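Local coordinates for BRIC1 (Synthetic construct, PDB 6FF6), which serves no known natural function, being a computationally designed, all-helical repeat protein made to realise a new, corrugated architecture, at residues A[36-41]-A[108-113]; A[74-79]-A[114-119]; A[206-211]-A[235-240]. All blocks are in the same frame, centred on the assembly; numbering follows the deposited sequence.

Interaction 1. Residues A[36-41]-A[108-113]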
ATOM      1  N   ASP A  36       6.082  26.626   0.042  1.00 94.26           N
ATOM      2  CA  ASP A  36       7.113  27.418  -0.602  1.00 95.92           C
ATOM      3  C   ASP A  36       6.876  27.485  -2.092  1.00 97.25           C
ATOM      4  O   ASP A  36       6.869  28.581  -2.650  1.00 97.12           O
ATOM      5  CB  ASP A  36       8.496  26.829  -0.309  1.00100.49           C
ATOM      6  CG  ASP A  36       9.002  27.092   1.110  1.00127.18           C
ATOM      7  OD1 ASP A  36       8.348  27.896   1.852  1.00129.88           O
ATOM      8  OD2 ASP A  36      10.047  26.504   1.486  1.00140.27           O
ATOM      9  N   MET A  37       6.627  26.315  -2.724  1.00 91.72           N
ATOM     10  CA  MET A  37       6.314  26.168  -4.143  1.00 89.64           C
ATOM     11  C   MET A  37       5.158  27.048  -4.532  1.00 91.30           C
ATOM     12  O   MET A  37       5.235  27.724  -5.559  1.00 91.47           O
ATOM     13  CB  MET A  37       5.914  24.729  -4.442  1.00 91.04           C
ATOM     14  CG  MET A  37       7.051  23.850  -4.805  1.00 96.11           C
ATOM     15  SD  MET A  37       6.475  22.379  -5.669  1.00100.52           S
ATOM     16  CE  MET A  37       5.372  23.120  -6.828  1.00 96.47           C
ATOM     17  N   GLU A  38       4.080  27.023  -3.715  1.00 86.55           N
ATOM     18  CA  GLU A  38       2.869  27.818  -3.918  1.00 87.59           C
ATOM     19  C   GLU A  38       3.195  29.338  -4.010  1.00 93.05           C
ATOM     20  O   GLU A  38       2.725  30.029  -4.921  1.00 93.00           O
ATOM     21  CB  GLU A  38       1.892  27.542  -2.762  1.00 90.55           C
ATOM     22  CG  GLU A  38       0.671  28.448  -2.731  1.00105.42           C
ATOM     23  CD  GLU A  38      -0.561  27.978  -3.473  1.00125.11           C
ATOM     24  OE1 GLU A  38      -0.859  26.762  -3.449  1.00111.63           O
ATOM     25  OE2 GLU A  38      -1.249  28.843  -4.059  1.00127.28           O
ATOM     26  N   GLN A  39       3.997  29.837  -3.062  1.00 89.76           N
ATOM     27  CA  GLN A  39       4.362  31.231  -3.043  1.00 92.32           C
ATOM     28  C   GLN A  39       5.223  31.607  -4.250  1.00 94.97           C
ATOM     29  O   GLN A  39       4.981  32.653  -4.858  1.00 96.01           O
ATOM     30  CB  GLN A  39       5.035  31.600  -1.719  1.00 97.18           C
ATOM     31  CG  GLN A  39       5.246  33.116  -1.541  1.00119.51           C
ATOM     32  CD  GLN A  39       3.966  33.928  -1.381  1.00130.82           C
ATOM     33  OE1 GLN A  39       3.181  33.713  -0.450  1.00131.42           O
ATOM     34  NE2 GLN A  39       3.738  34.899  -2.265  1.00105.00           N
ATOM     35  N   HIS A  40       6.209  30.758  -4.604  1.00 88.75           N
ATOM     36  CA  HIS A  40       7.078  31.001  -5.760  1.00 87.65           C
ATOM     37  C   HIS A  40       6.273  30.971  -7.057  1.00 88.49           C
ATOM     38  O   HIS A  40       6.520  31.779  -7.921  1.00 91.58           O
ATOM     39  CB  HIS A  40       8.232  29.985  -5.843  1.00 86.79           C
ATOM     40  CG  HIS A  40       9.187  30.028  -4.700  1.00 93.22           C
ATOM     41  ND1 HIS A  40       9.769  31.229  -4.265  1.00 99.49           N
ATOM     42  CD2 HIS A  40       9.652  29.017  -3.933  1.00 94.48           C
ATOM     43  CE1 HIS A  40      10.558  30.902  -3.256  1.00100.41           C
ATOM     44  NE2 HIS A  40      10.518  29.583  -3.013  1.00 98.33           N
ATOM     45  N   LEU A  41       5.319  30.063  -7.189  1.00 80.69           N
ATOM     46  CA  LEU A  41       4.484  29.995  -8.380  1.00 79.81           C
ATOM     47  C   LEU A  41       3.660  31.264  -8.533  1.00 87.90           C
ATOM     48  O   LEU A  41       3.510  31.782  -9.638  1.00 88.36           O
ATOM     49  CB  LEU A  41       3.557  28.779  -8.327  1.00 76.74           C
ATOM     50  CG  LEU A  41       4.179  27.452  -8.708  1.00 77.76           C
ATOM     51  CD1 LEU A  41       3.305  26.290  -8.250  1.00 75.05           C
ATOM     52  CD2 LEU A  41       4.496  27.392 -10.197  1.00 77.19           C
ATOM     53  N   LEU A 108      -0.800  21.188 -10.766  1.00 77.90           N
ATOM     54  CA  LEU A 108       0.184  20.112 -10.590  1.00 76.59           C
ATOM     55  C   LEU A 108       0.689  20.112  -9.152  1.00 79.33           C
ATOM     56  O   LEU A 108       0.856  19.044  -8.564  1.00 77.86           O
ATOM     57  CB  LEU A 108       1.362  20.290 -11.574  1.00 76.95           C
ATOM     58  CG  LEU A 108       1.044  20.029 -13.069  1.00 82.57           C
ATOM     59  CD1 LEU A 108       2.236  20.271 -13.926  1.00 81.30           C
ATOM     60  CD2 LEU A 108       0.619  18.592 -13.289  1.00 90.39           C
ATOM     61  N   LYS A 109       0.917  21.330  -8.588  1.00 75.29           N
ATOM     62  CA  LYS A 109       1.300  21.554  -7.197  1.00 73.78           C
ATOM     63  C   LYS A 109       0.156  21.013  -6.309  1.00 79.33           C
ATOM     64  O   LYS A 109       0.420  20.325  -5.331  1.00 79.45           O
ATOM     65  CB  LYS A 109       1.545  23.066  -6.910  1.00 73.50           C
ATOM     66  CG  LYS A 109       1.887  23.371  -5.461  1.00 70.02           C
ATOM     67  CD  LYS A 109       0.654  23.886  -4.623  1.00 85.02           C
ATOM     68  CE  LYS A 109       0.712  23.468  -3.170  1.00 90.80           C
ATOM     69  NZ  LYS A 109       0.279  24.527  -2.220  1.00108.42           N
ATOM     70  N   ASP A 110      -1.107  21.310  -6.654  1.00 77.02           N
ATOM     71  CA  ASP A 110      -2.249  20.825  -5.870  1.00 77.87           C
ATOM     72  C   ASP A 110      -2.367  19.327  -5.946  1.00 82.85           C
ATOM     73  O   ASP A 110      -2.706  18.704  -4.931  1.00 85.76           O
ATOM     74  CB  ASP A 110      -3.546  21.457  -6.346  1.00 80.50           C
ATOM     75  CG  ASP A 110      -3.659  22.927  -6.030  1.00 91.03           C
ATOM     76  OD1 ASP A 110      -3.003  23.387  -5.037  1.00 91.21           O
ATOM     77  OD2 ASP A 110      -4.412  23.628  -6.752  1.00 99.21           O
ATOM     78  N   LEU A 111      -2.067  18.751  -7.135  1.00 74.90           N
ATOM     79  CA  LEU A 111      -2.057  17.308  -7.333  1.00 74.87           C
ATOM     80  C   LEU A 111      -1.016  16.672  -6.423  1.00 81.64           C
ATOM     81  O   LEU A 111      -1.361  15.766  -5.661  1.00 83.00           O
ATOM     82  CB  LEU A 111      -1.809  16.928  -8.791  1.00 73.33           C
ATOM     83  CG  LEU A 111      -1.906  15.431  -9.062  1.00 75.39           C
ATOM     84  CD1 LEU A 111      -3.275  14.835  -8.561  1.00 73.61           C
ATOM     85  CD2 LEU A 111      -1.539  15.130 -10.515  1.00 73.63           C
ATOM     86  N   MET A 112       0.225  17.204  -6.436  1.00 77.71           N
ATOM     87  CA  MET A 112       1.299  16.797  -5.519  1.00 77.48           C
ATOM     88  C   MET A 112       0.817  16.855  -4.035  1.00 82.40           C
ATOM     89  O   MET A 112       1.087  15.945  -3.261  1.00 80.73           O
ATOM     90  CB  MET A 112       2.511  17.700  -5.702  1.00 78.57           C
ATOM     91  CG  MET A 112       3.274  17.395  -6.933  1.00 83.25           C
ATOM     92  SD  MET A 112       4.575  18.610  -7.239  1.00 89.68           S
ATOM     93  CE  MET A 112       5.709  18.208  -5.962  1.00 88.00           C
ATOM     94  N   GLN A 113       0.087  17.917  -3.661  1.00 81.18           N
ATOM     95  CA  GLN A 113      -0.464  18.059  -2.319  1.00 81.72           C
ATOM     96  C   GLN A 113      -1.491  16.960  -2.054  1.00 84.83           C
ATOM     97  O   GLN A 113      -1.425  16.325  -1.008  1.00 87.17           O
ATOM     98  CB  GLN A 113      -1.083  19.449  -2.124  1.00 82.88           C
ATOM     99  CG  GLN A 113      -1.625  19.673  -0.714  1.00102.89           C
ATOM    100  CD  GLN A 113      -0.519  19.745   0.318  1.00121.47           C
ATOM    101  OE1 GLN A 113       0.300  20.671   0.308  1.00113.47           O
ATOM    102  NE2 GLN A 113      -0.470  18.771   1.230  1.00116.10           N
TER
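Lys109 and Glu38 form the salt bridge on the partly exposed side of this helix pair. Lys109 NZ donates to Glu38 OE1 at 2.8 Å and meets the anti lone pair of that oxygen, the one directed away from OE2. The two side chains cross at about a right angle. The lysine leaves its helix with CG anti to the backbone N (chi1 177°) and then bends at each later torsion, which carries the ammonium over the Glu38 side chain, 3.5 Å from NZ to Glu38 CB. A weak hydrogen bond to the carbonyl O of Leu34 gives the ammonium a second acceptor. The carboxylate of Asp110 comes near as well, its OD1 4.3 Å from Glu38 OE1; the nearby positive charge of Lys109 probably eases the repulsion between them.

The segments 36-41 and 108-113 belong to the first and last helices of an Hpt-like helical bundle, helix 23-42 and helix 99-121. They run antiparallel at 173°, with axes 10.7 Å apart, a spacing bridged by long side chains.

Apolar contacts fill the side turned to the bundle interior. The methylene part of Lys109 serves two partners: Met37 CE lies 3.8 Å from Lys109 CG as the two chains run antiparallel alongside one another, and Leu41 CD1 reaches Lys109 CB at 3.9 Å. Deeper in, Met37 SD approaches Met112 CE at 4.3 Å. Met37 also packs on Ala60 of helix 51-71 and Met83 of helix 74-92, and Met112 on Val80 of helix 74-92.

Interaction 2. Residues A[74-79]-A[114-119]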
ATOM      1  N   THR A  74       4.156   6.110  -5.314  1.00105.59           N
ATOM      2  CA  THR A  74       4.117   6.080  -6.769  1.00105.37           C
ATOM      3  C   THR A  74       3.216   7.139  -7.390  1.00107.12           C
ATOM      4  O   THR A  74       3.634   7.776  -8.364  1.00104.20           O
ATOM      5  CB  THR A  74       3.821   4.690  -7.287  1.00108.64           C
ATOM      6  OG1 THR A  74       2.736   4.131  -6.558  1.00114.46           O
ATOM      7  CG2 THR A  74       5.034   3.789  -7.180  1.00106.46           C
ATOM      8  N   MET A  75       2.032   7.370  -6.821  1.00103.44           N
ATOM      9  CA  MET A  75       1.130   8.389  -7.357  1.00100.20           C
ATOM     10  C   MET A  75       1.759   9.758  -7.214  1.00100.48           C
ATOM     11  O   MET A  75       1.647  10.584  -8.112  1.00 99.00           O
ATOM     12  CB  MET A  75      -0.202   8.353  -6.611  1.00103.13           C
ATOM     13  CG  MET A  75      -0.891   7.042  -6.675  1.00109.77           C
ATOM     14  SD  MET A  75      -1.826   6.988  -8.166  1.00114.26           S
ATOM     15  CE  MET A  75      -3.409   6.897  -7.492  1.00112.61           C
ATOM     16  N   LEU A  76       2.448   9.991  -6.083  1.00 97.14           N
ATOM     17  CA  LEU A  76       3.133  11.247  -5.817  1.00 93.41           C
ATOM     18  C   LEU A  76       4.327  11.387  -6.788  1.00 95.87           C
ATOM     19  O   LEU A  76       4.493  12.451  -7.387  1.00 94.25           O
ATOM     20  CB  LEU A  76       3.575  11.297  -4.346  1.00 93.94           C
ATOM     21  CG  LEU A  76       4.271  12.570  -3.865  1.00 95.57           C
ATOM     22  CD1 LEU A  76       3.396  13.785  -4.093  1.00 93.21           C
ATOM     23  CD2 LEU A  76       4.626  12.451  -2.420  1.00 95.26           C
ATOM     24  N   GLN A  77       5.120  10.299  -6.956  1.00 91.83           N
ATOM     25  CA  GLN A  77       6.284  10.200  -7.846  1.00 91.33           C
ATOM     26  C   GLN A  77       5.910  10.659  -9.250  1.00 92.04           C
ATOM     27  O   GLN A  77       6.594  11.502  -9.822  1.00 90.92           O
ATOM     28  CB  GLN A  77       6.760   8.740  -7.922  1.00 96.56           C
ATOM     29  CG  GLN A  77       8.046   8.435  -7.176  1.00114.96           C
ATOM     30  CD  GLN A  77       8.307   6.943  -7.105  1.00125.27           C
ATOM     31  OE1 GLN A  77       7.422   6.138  -6.799  1.00124.10           O
ATOM     32  NE2 GLN A  77       9.538   6.535  -7.369  1.00106.30           N
ATOM     33  N   TYR A  78       4.796  10.135  -9.775  1.00 86.94           N
ATOM     34  CA  TYR A  78       4.297  10.455 -11.097  1.00 86.44           C
ATOM     35  C   TYR A  78       3.850  11.917 -11.226  1.00 86.23           C
ATOM     36  O   TYR A  78       4.216  12.585 -12.191  1.00 83.83           O
ATOM     37  CB  TYR A  78       3.213   9.452 -11.506  1.00 90.75           C
ATOM     38  CG  TYR A  78       3.799   8.206 -12.155  1.00 97.60           C
ATOM     39  CD1 TYR A  78       4.273   8.232 -13.467  1.00102.12           C
ATOM     40  CD2 TYR A  78       3.887   7.004 -11.455  1.00101.55           C
ATOM     41  CE1 TYR A  78       4.817   7.092 -14.068  1.00107.18           C
ATOM     42  CE2 TYR A  78       4.419   5.853 -12.050  1.00107.47           C
ATOM     43  CZ  TYR A  78       4.890   5.903 -13.355  1.00118.18           C
ATOM     44  OH  TYR A  78       5.432   4.777 -13.944  1.00125.03           O
ATOM     45  N   ALA A  79       3.139  12.421 -10.227  1.00 83.94           N
ATOM     46  CA  ALA A  79       2.705  13.829 -10.129  1.00 82.69           C
ATOM     47  C   ALA A  79       3.913  14.783 -10.079  1.00 86.28           C
ATOM     48  O   ALA A  79       3.858  15.853 -10.686  1.00 85.87           O
ATOM     49  CB  ALA A  79       1.845  14.033  -8.879  1.00 82.95           C
ATOM     50  N   ARG A 114      -2.417  16.724  -2.999  1.00 79.81           N
ATOM     51  CA  ARG A 114      -3.475  15.697  -2.866  1.00 80.87           C
ATOM     52  C   ARG A 114      -2.916  14.284  -2.751  1.00 82.26           C
ATOM     53  O   ARG A 114      -3.405  13.502  -1.928  1.00 83.60           O
ATOM     54  CB  ARG A 114      -4.530  15.801  -3.989  1.00 80.62           C
ATOM     55  CG  ARG A 114      -5.510  16.978  -3.727  1.00 86.73           C
ATOM     56  CD  ARG A 114      -6.687  17.091  -4.683  1.00 85.19           C
ATOM     57  NE  ARG A 114      -6.268  16.977  -6.081  1.00100.03           N
ATOM     58  CZ  ARG A 114      -6.200  17.978  -6.951  1.00106.60           C
ATOM     59  NH1 ARG A 114      -6.560  19.205  -6.591  1.00 92.03           N
ATOM     60  NH2 ARG A 114      -5.797  17.756  -8.198  1.00 84.17           N
ATOM     61  N   MET A 115      -1.869  13.986  -3.543  1.00 76.61           N
ATOM     62  CA  MET A 115      -1.146  12.713  -3.550  1.00 78.13           C
ATOM     63  C   MET A 115      -0.394  12.517  -2.248  1.00 84.92           C
ATOM     64  O   MET A 115      -0.456  11.449  -1.645  1.00 89.19           O
ATOM     65  CB  MET A 115      -0.225  12.600  -4.783  1.00 78.99           C
ATOM     66  CG  MET A 115      -1.002  12.443  -6.104  1.00 82.21           C
ATOM     67  SD  MET A 115      -2.256  11.106  -6.087  1.00 89.86           S
ATOM     68  CE  MET A 115      -3.797  12.047  -5.804  1.00 86.31           C
ATOM     69  N   LEU A 116       0.229  13.572  -1.761  1.00 79.59           N
ATOM     70  CA  LEU A 116       0.937  13.544  -0.495  1.00 81.06           C
ATOM     71  C   LEU A 116      -0.041  13.217   0.600  1.00 89.78           C
ATOM     72  O   LEU A 116       0.234  12.325   1.392  1.00 94.06           O
ATOM     73  CB  LEU A 116       1.596  14.892  -0.221  1.00 79.65           C
ATOM     74  CG  LEU A 116       2.484  14.970   1.010  1.00 87.65           C
ATOM     75  CD1 LEU A 116       3.747  14.106   0.857  1.00 88.45           C
ATOM     76  CD2 LEU A 116       2.790  16.424   1.377  1.00 88.34           C
ATOM     77  N   ASP A 117      -1.214  13.871   0.605  1.00 85.72           N
ATOM     78  CA  ASP A 117      -2.257  13.649   1.599  1.00 88.73           C
ATOM     79  C   ASP A 117      -2.884  12.263   1.513  1.00 97.54           C
ATOM     80  O   ASP A 117      -3.355  11.752   2.538  1.00102.11           O
ATOM     81  CB  ASP A 117      -3.298  14.770   1.542  1.00 90.59           C
ATOM     82  CG  ASP A 117      -2.752  16.106   2.078  1.00111.30           C
ATOM     83  OD1 ASP A 117      -1.820  16.084   2.912  1.00112.54           O
ATOM     84  OD2 ASP A 117      -3.257  17.169   1.661  1.00122.57           O
ATOM     85  N   TYR A 118      -2.875  11.640   0.290  1.00 91.88           N
ATOM     86  CA  TYR A 118      -3.365  10.293   0.089  1.00 93.24           C
ATOM     87  C   TYR A 118      -2.504   9.362   0.933  1.00 99.63           C
ATOM     88  O   TYR A 118      -3.021   8.660   1.797  1.00103.55           O
ATOM     89  CB  TYR A 118      -3.307   9.907  -1.411  1.00 92.74           C
ATOM     90  CG  TYR A 118      -3.490   8.421  -1.667  1.00 96.64           C
ATOM     91  CD1 TYR A 118      -4.723   7.804  -1.459  1.00100.95           C
ATOM     92  CD2 TYR A 118      -2.412   7.620  -2.039  1.00 98.01           C
ATOM     93  CE1 TYR A 118      -4.885   6.429  -1.636  1.00103.99           C
ATOM     94  CE2 TYR A 118      -2.565   6.241  -2.225  1.00102.50           C
ATOM     95  CZ  TYR A 118      -3.800   5.649  -2.001  1.00109.87           C
ATOM     96  OH  TYR A 118      -3.964   4.289  -2.143  1.00114.49           O
ATOM     97  N   TYR A 119      -1.187   9.422   0.720  1.00 95.73           N
ATOM     98  CA  TYR A 119      -0.186   8.625   1.412  1.00 98.59           C
ATOM     99  C   TYR A 119      -0.063   8.962   2.858  1.00106.07           C
ATOM    100  O   TYR A 119       0.248   8.083   3.648  1.00110.66           O
ATOM    101  CB  TYR A 119       1.167   8.703   0.708  1.00 98.58           C
ATOM    102  CG  TYR A 119       1.151   8.051  -0.659  1.00101.15           C
ATOM    103  CD1 TYR A 119       1.113   6.667  -0.793  1.00107.06           C
ATOM    104  CD2 TYR A 119       1.128   8.817  -1.819  1.00 98.83           C
ATOM    105  CE1 TYR A 119       1.079   6.060  -2.048  1.00109.39           C
ATOM    106  CE2 TYR A 119       1.075   8.222  -3.083  1.00100.40           C
ATOM    107  CZ  TYR A 119       1.067   6.841  -3.193  1.00114.87           C
ATOM    108  OH  TYR A 119       1.062   6.237  -4.425  1.00117.23           O
TER
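Segments 74-79 and 114-119 run antiparallel at 167°, their axes only 8.6 Å apart, and are closest where the CA atoms of Leu76 and Met115 stand 5.1 Å from each other. Segment 74-79 is the opening turn of its helix, so backbone N-H groups there can be used by a partner from outside.

Tyr119 exploits this. Its hydroxyl accepts a nearly straight hydrogen bond from Met75 N (2.8 Å, 166° at the hydrogen) and a weak one from Thr74 OG1 at 3.4 Å. The phenol thus supplies an acceptor to the first turn from a neighbouring helix. The Met75 side chain crosses the tyrosine at about a right angle, its CB lying at the ring edge near the plane. One face of the Tyr119 ring is covered by Tyr118 CD2.

The apolar part centres on Leu76 and Met115, which pass in opposite directions and bring Leu76 CD1 within 3.9 Å of Met115 CB. With its CG anti to the backbone N (chi1 -178°), Leu76 lies flank to flank with Leu116, Leu76 CD2 meeting Leu116 CD1 at 3.8 Å. Met115 bends at chi2 and chi3, its SD coming to rest against Met75 CB.

Within the four-helix, Hpt-like bundle this contact pairs the third helix, 74-92, with the fourth, 99-121. Leu116 continues onto Phe26 and Ala30 of helix 23-42, and Leu76 onto Ala68 of helix 51-71. The second subunit also covers this pair: its Ala129 packs on Met75, its Met133 on Ala79 and its Asp132 on Met115.

Interaction 3. Residues A[206-211]-A[235-240]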
ATOM      1  N   ILE A 206       4.645 -16.138  34.223  1.00126.75           N
ATOM      2  CA  ILE A 206       3.661 -16.478  33.192  1.00124.98           C
ATOM      3  C   ILE A 206       2.332 -15.745  33.430  1.00128.24           C
ATOM      4  O   ILE A 206       1.758 -15.195  32.481  1.00126.34           O
ATOM      5  CB  ILE A 206       3.505 -18.012  33.036  1.00130.54           C
ATOM      6  CG1 ILE A 206       4.803 -18.617  32.454  1.00132.54           C
ATOM      7  CG2 ILE A 206       2.282 -18.386  32.168  1.00128.74           C
ATOM      8  CD1 ILE A 206       4.978 -20.078  32.719  1.00145.71           C
ATOM      9  N   ASN A 207       1.867 -15.706  34.687  1.00125.73           N
ATOM     10  CA  ASN A 207       0.643 -14.992  35.056  1.00124.12           C
ATOM     11  C   ASN A 207       0.782 -13.485  34.883  1.00122.65           C
ATOM     12  O   ASN A 207      -0.226 -12.803  34.679  1.00121.04           O
ATOM     13  CB  ASN A 207       0.231 -15.327  36.483  1.00128.59           C
ATOM     14  CG  ASN A 207      -0.372 -16.697  36.605  1.00132.06           C
ATOM     15  OD1 ASN A 207      -0.830 -17.291  35.615  1.00115.60           O
ATOM     16  ND2 ASN A 207      -0.388 -17.215  37.826  1.00119.15           N
ATOM     17  N   LEU A 208       2.020 -12.964  34.980  1.00116.37           N
ATOM     18  CA  LEU A 208       2.251 -11.546  34.759  1.00112.78           C
ATOM     19  C   LEU A 208       2.128 -11.272  33.269  1.00112.40           C
ATOM     20  O   LEU A 208       1.569 -10.246  32.882  1.00110.07           O
ATOM     21  CB  LEU A 208       3.603 -11.071  35.314  1.00113.35           C
ATOM     22  CG  LEU A 208       3.806  -9.531  35.285  1.00115.45           C
ATOM     23  CD1 LEU A 208       2.676  -8.782  36.015  1.00114.78           C
ATOM     24  CD2 LEU A 208       5.140  -9.145  35.851  1.00118.43           C
ATOM     25  N   PHE A 209       2.622 -12.217  32.445  1.00108.17           N
ATOM     26  CA  PHE A 209       2.546 -12.202  30.985  1.00105.21           C
ATOM     27  C   PHE A 209       1.090 -12.289  30.519  1.00108.81           C
ATOM     28  O   PHE A 209       0.702 -11.560  29.604  1.00108.05           O
ATOM     29  CB  PHE A 209       3.412 -13.314  30.385  1.00107.74           C
ATOM     30  CG  PHE A 209       4.908 -13.073  30.377  1.00110.39           C
ATOM     31  CD1 PHE A 209       5.428 -11.779  30.418  1.00113.35           C
ATOM     32  CD2 PHE A 209       5.800 -14.133  30.268  1.00115.52           C
ATOM     33  CE1 PHE A 209       6.818 -11.552  30.373  1.00115.52           C
ATOM     34  CE2 PHE A 209       7.188 -13.905  30.212  1.00120.19           C
ATOM     35  CZ  PHE A 209       7.686 -12.616  30.266  1.00117.09           C
ATOM     36  N   LEU A 210       0.271 -13.121  31.184  1.00107.18           N
ATOM     37  CA  LEU A 210      -1.165 -13.243  30.909  1.00107.71           C
ATOM     38  C   LEU A 210      -1.889 -11.938  31.277  1.00109.46           C
ATOM     39  O   LEU A 210      -2.794 -11.504  30.561  1.00108.06           O
ATOM     40  CB  LEU A 210      -1.748 -14.452  31.685  1.00111.65           C
ATOM     41  CG  LEU A 210      -3.297 -14.621  31.813  1.00118.46           C
ATOM     42  CD1 LEU A 210      -3.886 -15.385  30.631  1.00119.14           C
ATOM     43  CD2 LEU A 210      -3.662 -15.364  33.109  1.00124.11           C
ATOM     44  N   GLU A 211      -1.470 -11.313  32.386  1.00106.77           N
ATOM     45  CA  GLU A 211      -2.033 -10.066  32.886  1.00105.76           C
ATOM     46  C   GLU A 211      -1.692  -8.954  31.906  1.00104.39           C
ATOM     47  O   GLU A 211      -2.580  -8.165  31.553  1.00102.59           O
ATOM     48  CB  GLU A 211      -1.475  -9.779  34.270  1.00109.47           C
ATOM     49  CG  GLU A 211      -2.401  -8.972  35.156  1.00127.02           C
ATOM     50  CD  GLU A 211      -1.868  -8.797  36.566  1.00156.98           C
ATOM     51  OE1 GLU A 211      -0.647  -8.559  36.718  1.00151.74           O
ATOM     52  OE2 GLU A 211      -2.673  -8.895  37.521  1.00157.39           O
ATOM     53  N   GLU A 235       1.007   2.251  33.901  1.00 86.02           N
ATOM     54  CA  GLU A 235       2.024   2.436  34.918  1.00 87.07           C
ATOM     55  C   GLU A 235       2.194   1.170  35.770  1.00 94.11           C
ATOM     56  O   GLU A 235       3.321   0.765  36.089  1.00 94.16           O
ATOM     57  CB  GLU A 235       1.690   3.652  35.785  1.00 89.63           C
ATOM     58  CG  GLU A 235       1.770   4.984  35.046  1.00 98.67           C
ATOM     59  CD  GLU A 235       1.909   6.225  35.907  1.00125.75           C
ATOM     60  OE1 GLU A 235       2.154   6.095  37.132  1.00140.89           O
ATOM     61  OE2 GLU A 235       1.795   7.339  35.346  1.00110.91           O
ATOM     62  N   TYR A 236       1.068   0.536  36.120  1.00 92.91           N
ATOM     63  CA  TYR A 236       1.063  -0.684  36.913  1.00 94.94           C
ATOM     64  C   TYR A 236       1.846  -1.797  36.183  1.00101.01           C
ATOM     65  O   TYR A 236       2.798  -2.337  36.754  1.00101.97           O
ATOM     66  CB  TYR A 236      -0.391  -1.115  37.239  1.00 97.34           C
ATOM     67  CG  TYR A 236      -0.529  -2.558  37.679  1.00101.33           C
ATOM     68  CD1 TYR A 236      -0.215  -2.948  38.980  1.00105.90           C
ATOM     69  CD2 TYR A 236      -0.933  -3.542  36.783  1.00101.48           C
ATOM     70  CE1 TYR A 236      -0.291  -4.286  39.373  1.00107.62           C
ATOM     71  CE2 TYR A 236      -1.006  -4.879  37.161  1.00104.33           C
ATOM     72  CZ  TYR A 236      -0.691  -5.247  38.458  1.00116.18           C
ATOM     73  OH  TYR A 236      -0.780  -6.573  38.807  1.00124.21           O
ATOM     74  N   ILE A 237       1.473  -2.097  34.917  1.00 95.68           N
ATOM     75  CA  ILE A 237       2.105  -3.168  34.158  1.00 95.82           C
ATOM     76  C   ILE A 237       3.561  -2.864  33.809  1.00101.92           C
ATOM     77  O   ILE A 237       4.375  -3.783  33.799  1.00103.57           O
ATOM     78  CB  ILE A 237       1.268  -3.599  32.919  1.00 97.13           C
ATOM     79  CG1 ILE A 237       1.554  -5.057  32.550  1.00 98.08           C
ATOM     80  CG2 ILE A 237       1.396  -2.657  31.730  1.00 95.33           C
ATOM     81  CD1 ILE A 237       1.002  -6.072  33.580  1.00106.27           C
ATOM     82  N   CYS A 238       3.896  -1.606  33.548  1.00 98.07           N
ATOM     83  CA  CYS A 238       5.271  -1.273  33.234  1.00 99.45           C
ATOM     84  C   CYS A 238       6.162  -1.386  34.462  1.00108.92           C
ATOM     85  O   CYS A 238       7.292  -1.862  34.331  1.00112.06           O
ATOM     86  CB  CYS A 238       5.373   0.084  32.558  1.00 99.16           C
ATOM     87  SG  CYS A 238       4.622   0.133  30.904  1.00101.07           S
ATOM     88  N   ASN A 239       5.638  -1.056  35.664  1.00105.85           N
ATOM     89  CA  ASN A 239       6.410  -1.262  36.891  1.00108.46           C
ATOM     90  C   ASN A 239       6.622  -2.773  37.093  1.00113.67           C
ATOM     91  O   ASN A 239       7.736  -3.193  37.367  1.00116.18           O
ATOM     92  CB  ASN A 239       5.701  -0.685  38.136  1.00110.10           C
ATOM     93  CG  ASN A 239       5.639   0.813  38.275  1.00122.42           C
ATOM     94  OD1 ASN A 239       6.442   1.574  37.719  1.00111.60           O
ATOM     95  ND2 ASN A 239       4.672   1.260  39.064  1.00115.42           N
ATOM     96  N   ALA A 240       5.553  -3.573  36.952  1.00108.56           N
ATOM     97  CA  ALA A 240       5.585  -5.018  37.098  1.00109.97           C
ATOM     98  C   ALA A 240       6.536  -5.684  36.099  1.00119.55           C
ATOM     99  O   ALA A 240       7.255  -6.594  36.502  1.00122.43           O
ATOM    100  CB  ALA A 240       4.187  -5.586  36.959  1.00109.63           C
TER
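Glu211 and Tyr236 both leave their helices with CG anti to the backbone N, and the glutamate stays extended beyond CG, which brings carboxylate and phenol together across the groove between segments 206-211 and 235-240. Tyr236 OH donates to Glu211 OE1 at 2.9 Å. The hydroxyl approaches from above the carboxylate plane, 40° out of it, and OE1 lies near the plane of the ring at its edge; the two flat groups are turned 73° against each other.

Next to this bond, Leu208 supplies most of the apolar contact. Its CD1 branch touches Ala240 CB at 3.7 Å and Ile237 CD1 at 4.0 Å, while CD2 rests against the backbone carbonyl O of Ala240. Ile237 continues inward to Thr183 of helix 178-196 and to Thr212 and Ile215 of helix 203-224.

The two segments cross at -152°, their axes 10.9 Å apart, packing the C-terminal helix 231-247 against the last helix of the second Hpt-like bundle. The one hydrogen bond, at the partly open edge of the helix pair, probably fixes the orientation of the tyrosine, whereas the attachment of helix 231-247 here appears to rest mainly on Leu208 against Ala240 and Ile237.

Overall arrangement
From the N terminus, helix 23-42 passes the chain on to helices 51-71 and 74-92 before interaction 1 is closed by the return of helix 99-121. Interaction 2 opens inside that loop, at 74-79, and closes just past it, at 114-119, so the two cross. Both use helix 99-121, their centres are 13 Å apart, and they touch where Met112 O meets Leu76 CD1 at 3.3 Å. Together they tie the first and third helices of one bundle to its fourth, beside the second subunit. Interaction 3 follows in series on the opposite side of the chain's centre, about 29 Å from interaction 2 between nearest atoms, closing a short loop that joins helix 231-247 to the second bundle.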